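Local coordinates for ABC transporter sugar binding protein (Xanthomonas axonopodis pv. citri, PDB 3UOR) that probably binds maltose or a related sugar in the periplasm and delivers it to an ABC transporter for uptake, at residues 120-125 / 363-368; 162-167 / 293-298. All coordinates share one frame; numbering follows the deposited sequence.

Contact 1. Residues 120-125 / 363-368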
loop_
_atom_site.group_PDB
_atom_site.type_symbol
_atom_site.label_atom_id
_atom_site.label_comp_id
_atom_site.label_asym_id
_atom_site.label_seq_id
_atom_site.Cartn_x
_atom_site.Cartn_y
_atom_site.Cartn_z
ATOM N N ASP A 120 19.140 -3.194 -2.705
ATOM C CA ASP A 120 18.754 -3.388 -1.298
ATOM C C ASP A 120 17.267 -3.075 -1.068
ATOM O O ASP A 120 16.748 -3.280 0.031
ATOM C CB ASP A 120 19.622 -2.515 -0.394
ATOM C CG ASP A 120 19.414 -2.792 1.087
ATOM O OD1 ASP A 120 19.229 -1.810 1.853
ATOM O OD2 ASP A 120 19.430 -3.979 1.479
ATOM N N TYR A 121 16.585 -2.578 -2.105
ATOM C CA TYR A 121 15.168 -2.223 -1.991
ATOM C C TYR A 121 14.273 -3.382 -2.420
ATOM O O TYR A 121 14.575 -4.101 -3.372
ATOM C CB TYR A 121 14.845 -0.988 -2.850
ATOM C CG TYR A 121 15.271 0.318 -2.211
ATOM C CD1 TYR A 121 14.341 1.166 -1.649
ATOM C CD2 TYR A 121 16.615 0.690 -2.150
ATOM C CE1 TYR A 121 14.722 2.350 -1.056
ATOM C CE2 TYR A 121 17.001 1.885 -1.554
ATOM C CZ TYR A 121 16.052 2.707 -1.017
ATOM O OH TYR A 121 16.400 3.900 -0.428
ATOM N N PHE A 122 13.169 -3.583 -1.722
ATOM C CA PHE A 122 12.274 -4.662 -2.126
ATOM C C PHE A 122 11.886 -4.434 -3.590
ATOM O O PHE A 122 11.569 -3.314 -3.982
ATOM C CB PHE A 122 11.071 -4.746 -1.190
ATOM C CG PHE A 122 11.453 -4.967 0.251
ATOM C CD1 PHE A 122 11.966 -6.186 0.663
ATOM C CD2 PHE A 122 11.305 -3.956 1.188
ATOM C CE1 PHE A 122 12.316 -6.409 1.992
ATOM C CE2 PHE A 122 11.660 -4.162 2.517
ATOM C CZ PHE A 122 12.184 -5.391 2.917
ATOM N N PRO A 123 11.973 -5.484 -4.414
ATOM C CA PRO A 123 11.868 -5.269 -5.865
ATOM C C PRO A 123 10.498 -4.723 -6.286
ATOM O O PRO A 123 10.458 -3.820 -7.107
ATOM C CB PRO A 123 12.137 -6.662 -6.460
ATOM C CG PRO A 123 11.855 -7.623 -5.327
ATOM C CD PRO A 123 12.252 -6.888 -4.069
ATOM N N GLY A 124 9.407 -5.242 -5.722
ATOM C CA GLY A 124 8.088 -4.731 -6.030
ATOM C C GLY A 124 7.946 -3.276 -5.596
ATOM O O GLY A 124 7.240 -2.498 -6.221
ATOM N N VAL A 125 8.627 -2.898 -4.522
ATOM C CA VAL A 125 8.605 -1.505 -4.065
ATOM C C VAL A 125 9.414 -0.581 -4.992
ATOM O O VAL A 125 8.953 0.494 -5.364
ATOM C CB VAL A 125 9.124 -1.405 -2.630
ATOM C CG1 VAL A 125 9.214 0.043 -2.192
ATOM C CG2 VAL A 125 8.202 -2.205 -1.690
ATOM N N ASP A 363 8.491 -9.662 5.993
ATOM C CA ASP A 363 8.445 -10.829 5.110
ATOM C C ASP A 363 7.596 -10.579 3.840
ATOM O O ASP A 363 7.987 -10.973 2.721
ATOM C CB ASP A 363 7.892 -12.039 5.873
ATOM C CG ASP A 363 7.906 -13.307 5.044
ATOM O OD1 ASP A 363 8.992 -13.849 4.784
ATOM O OD2 ASP A 363 6.831 -13.760 4.646
ATOM N N GLN A 364 6.436 -9.947 4.001
ATOM C CA GLN A 364 5.517 -9.763 2.849
ATOM C C GLN A 364 6.104 -8.812 1.805
ATOM O O GLN A 364 5.855 -8.955 0.600
ATOM C CB GLN A 364 4.145 -9.242 3.296
ATOM C CG GLN A 364 3.122 -9.134 2.138
ATOM C CD GLN A 364 1.692 -9.033 2.642
ATOM O OE1 GLN A 364 1.205 -9.932 3.309
ATOM N NE2 GLN A 364 1.012 -7.937 2.310
ATOM N N LEU A 365 6.887 -7.843 2.280
ATOM C CA LEU A 365 7.529 -6.869 1.407
ATOM C C LEU A 365 8.378 -7.540 0.338
ATOM O O LEU A 365 8.619 -6.951 -0.720
ATOM C CB LEU A 365 8.365 -5.855 2.198
ATOM C CG LEU A 365 7.488 -4.929 3.044
ATOM C CD1 LEU A 365 8.316 -3.821 3.668
ATOM C CD2 LEU A 365 6.424 -4.336 2.177
ATOM N N GLU A 366 8.810 -8.775 0.584
ATOM C CA GLU A 366 9.629 -9.462 -0.425
ATOM C C GLU A 366 8.779 -9.845 -1.622
ATOM O O GLU A 366 9.318 -10.185 -2.667
ATOM C CB GLU A 366 10.272 -10.735 0.141
ATOM C CG GLU A 366 11.368 -10.500 1.165
ATOM C CD GLU A 366 12.644 -9.919 0.558
ATOM O OE1 GLU A 366 12.734 -9.820 -0.690
ATOM O OE2 GLU A 366 13.560 -9.558 1.342
ATOM N N ARG A 367 7.452 -9.804 -1.463
ATOM C CA ARG A 367 6.557 -10.330 -2.482
ATOM C C ARG A 367 5.575 -9.293 -3.065
ATOM O O ARG A 367 4.857 -9.589 -4.031
ATOM C CB ARG A 367 5.784 -11.544 -1.919
ATOM C CG ARG A 367 6.690 -12.750 -1.550
ATOM C CD ARG A 367 5.853 -13.923 -0.993
ATOM N NE ARG A 367 5.193 -13.574 0.271
ATOM C CZ ARG A 367 5.779 -13.676 1.463
ATOM N NH1 ARG A 367 7.037 -14.119 1.545
ATOM N NH2 ARG A 367 5.121 -13.343 2.572
ATOM N N VAL A 368 5.542 -8.087 -2.495
ATOM C CA VAL A 368 4.590 -7.081 -2.959
ATOM C C VAL A 368 4.844 -6.763 -4.428
ATOM O O VAL A 368 5.972 -6.863 -4.896
ATOM C CB VAL A 368 4.589 -5.799 -2.088
ATOM C CG1 VAL A 368 4.130 -6.131 -0.680
ATOM C CG2 VAL A 368 5.960 -5.159 -2.092
HETATM O O HOH W 1 8.703 -6.963 -3.613
#
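The Phe122 ring has Leu365 CB centred over one face, a CH-pi contact with CB 3.6 Å from the ring centroid and only 8° off the ring normal. At the ring's edge, near its plane, stands the Glu366 carboxylate, turned 85° against the ring, with OE2 3.4 Å from Phe122 CE1. Phe122 is the N-cap residue of helix 123-127; in this periplasmic binding protein fold its ring packs that helix start against 363-368, at the end of helix 359-364. CG of Phe122 lies anti to its carbonyl carbon, which carries the ring over to Leu365, whose CD1 also touches CE2. Glu366 points away at its CB, but a bend at chi2 brings the carboxylate back; its charge is met by Arg344, and Trp347 packs on the Phe122 ring as well. Further along, Val125 CG2 meets Val368 CG2 at 3.7 Å. No direct hydrogen bond joins the two segments, but a water bridges them. It accepts from Gly124 N at 2.8 Å and donates to Leu365 O and Val368 O, while Gly124 CA itself comes within 3.2 Å of Val368 O in a nearly straight CA-H...O contact (168° at the hydrogen).

Contact 2. Residues 162-167 / 293-298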
loop_
_atom_site.group_PDB
_atom_site.type_symbol
_atom_site.label_atom_id
_atom_site.label_comp_id
_atom_site.label_asym_id
_atom_site.label_seq_id
_atom_site.Cartn_x
_atom_site.Cartn_y
_atom_site.Cartn_z
ATOM N N MET A 162 -0.705 -19.815 11.616
ATOM C CA MET A 162 -1.581 -19.111 10.697
ATOM C C MET A 162 -1.473 -19.822 9.355
ATOM O O MET A 162 -0.448 -20.427 9.059
ATOM C CB MET A 162 -1.209 -17.628 10.584
ATOM C CG MET A 162 -1.714 -16.780 11.739
ATOM S SD MET A 162 -3.505 -16.596 11.707
ATOM C CE MET A 162 -3.597 -15.176 10.597
ATOM N N PRO A 163 -2.555 -19.782 8.558
ATOM C CA PRO A 163 -2.631 -20.371 7.209
ATOM C C PRO A 163 -1.690 -19.662 6.248
ATOM O O PRO A 163 -1.469 -18.462 6.435
ATOM C CB PRO A 163 -4.077 -20.082 6.779
ATOM C CG PRO A 163 -4.479 -18.865 7.609
ATOM C CD PRO A 163 -3.800 -19.094 8.941
ATOM N N LYS A 164 -1.152 -20.371 5.252
ATOM C CA LYS A 164 -0.283 -19.731 4.265
ATOM C C LYS A 164 -0.827 -19.868 2.860
ATOM O O LYS A 164 -0.432 -19.112 1.969
ATOM C CB LYS A 164 1.139 -20.305 4.306
ATOM C CG LYS A 164 1.851 -20.120 5.637
ATOM C CD LYS A 164 3.301 -20.607 5.554
ATOM C CE LYS A 164 4.034 -20.325 6.856
ATOM N NZ LYS A 164 5.513 -20.330 6.657
ATOM N N THR A 165 -1.706 -20.848 2.652
ATOM C CA THR A 165 -2.366 -20.986 1.369
ATOM C C THR A 165 -3.828 -20.563 1.484
ATOM O O THR A 165 -4.423 -20.602 2.561
ATOM C CB THR A 165 -2.334 -22.422 0.875
ATOM O OG1 THR A 165 -3.286 -23.182 1.626
ATOM C CG2 THR A 165 -0.935 -23.025 1.071
ATOM N N TRP A 166 -4.410 -20.178 0.359
ATOM C CA TRP A 166 -5.842 -19.933 0.290
ATOM C C TRP A 166 -6.668 -21.061 0.900
ATOM O O TRP A 166 -7.526 -20.808 1.755
ATOM C CB TRP A 166 -6.259 -19.692 -1.151
ATOM C CG TRP A 166 -5.938 -18.277 -1.643
ATOM C CD1 TRP A 166 -5.118 -17.357 -1.043
ATOM C CD2 TRP A 166 -6.420 -17.662 -2.843
ATOM N NE1 TRP A 166 -5.066 -16.207 -1.797
ATOM C CE2 TRP A 166 -5.861 -16.366 -2.904
ATOM C CE3 TRP A 166 -7.280 -18.082 -3.875
ATOM C CZ2 TRP A 166 -6.143 -15.473 -3.953
ATOM C CZ3 TRP A 166 -7.558 -17.200 -4.917
ATOM C CH2 TRP A 166 -6.994 -15.910 -4.946
ATOM N N ALA A 167 -6.420 -22.304 0.480
ATOM C CA ALA A 167 -7.220 -23.428 0.992
ATOM C C ALA A 167 -7.078 -23.592 2.504
ATOM O O ALA A 167 -8.067 -23.822 3.204
ATOM C CB ALA A 167 -6.869 -24.731 0.286
ATOM N N ASN A 293 -0.847 -20.709 -3.537
ATOM C CA ASN A 293 0.076 -21.833 -3.396
ATOM C C ASN A 293 1.036 -21.697 -2.234
ATOM O O ASN A 293 1.916 -22.526 -2.055
ATOM C CB ASN A 293 0.886 -21.986 -4.670
ATOM C CG ASN A 293 0.006 -22.168 -5.866
ATOM O OD1 ASN A 293 -0.841 -23.057 -5.887
ATOM N ND2 ASN A 293 0.168 -21.306 -6.857
ATOM N N GLY A 294 0.856 -20.647 -1.447
ATOM C CA GLY A 294 1.766 -20.340 -0.359
ATOM C C GLY A 294 1.656 -18.862 -0.083
ATOM O O GLY A 294 0.814 -18.176 -0.680
ATOM N N LEU A 295 2.483 -18.371 0.827
ATOM C CA LEU A 295 2.466 -16.961 1.158
ATOM C C LEU A 295 2.591 -16.179 -0.137
ATOM O O LEU A 295 3.471 -16.456 -0.948
ATOM C CB LEU A 295 3.611 -16.633 2.108
ATOM C CG LEU A 295 3.404 -17.228 3.496
ATOM C CD1 LEU A 295 4.469 -16.708 4.459
ATOM C CD2 LEU A 295 2.027 -16.815 3.960
ATOM N N GLY A 296 1.713 -15.208 -0.344
ATOM C CA GLY A 296 1.618 -14.592 -1.648
ATOM C C GLY A 296 2.006 -13.134 -1.718
ATOM O O GLY A 296 2.540 -12.557 -0.766
ATOM N N ALA A 297 1.728 -12.537 -2.869
ATOM C CA ALA A 297 1.994 -11.119 -3.067
ATOM C C ALA A 297 1.023 -10.300 -2.253
ATOM O O ALA A 297 0.099 -10.831 -1.633
ATOM C CB ALA A 297 1.877 -10.758 -4.525
ATOM N N GLY A 298 1.243 -8.997 -2.255
ATOM C CA GLY A 298 0.350 -8.064 -1.608
ATOM C C GLY A 298 0.573 -6.733 -2.282
ATOM O O GLY A 298 1.313 -6.644 -3.266
#
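Lys164 and Leu295 meet through their aliphatic parts: CD2 of Leu295 rests 3.6 Å from Lys164 CB and nearly as close to CG, while Leu295 CG lies alongside the same stem. Lys164 CG sits anti to its own carbonyl carbon, and beyond it the chain runs extended, so the methylenes near the backbone do the touching and the ammonium is carried past the leucine to the exposed side. The tight part is at the backbone. Lys164 O lies 2.9 Å from Gly294 C and 3.2 Å from Leu295 N, whose N-H is poorly angled for a hydrogen bond, and no hydrogen bond crosses between the segments. The two backbones lie in close van der Waals contact, with Lys164 O 3.1 Å from Gly294 O, two acceptors that cannot bond. Gly294, with phi 156° and psi -176°, takes a conformation that a side chain would obstruct.

Packing is looser at Thr165, where the methyl CG2 comes no closer than 3.9 Å to Gly294 N. Its hydroxyl is turned to another task: OG1 caps the start of helix 166-180 by accepting from Glu168 N. Glu168 OE1 also accepts from Lys164 N, the residue before the cap.

This is a surface contact between the lead-in to helix 166-180 and the loop joining strands 284-287 and 303-307. Backbone bonds from Lys164 and Trp166 to Gly291 reinforce it, while Trp166 stacks on Phe229 and meets Phe200 of helix 195-202.

Contact 2 is nested within the chain loop that contact 1 closes, and the two centres lie about 16 Å apart. Contact 1 lies the deeper, its centre about 12 Å from the chain centre against about 18 Å for that of contact 2. They meet directly through 363-368 and 293-298: Arg367 NE is 3.0 Å from Gly296 O, probably a hydrogen bond, and Arg367 O packs 3.2 Å from Ala297 CB. The same arginine holds Asp363 by a salt bridge, NH2 to OD2 at 2.7 Å, so its guanidinium spans the turn of contact 1 and the loop of contact 2.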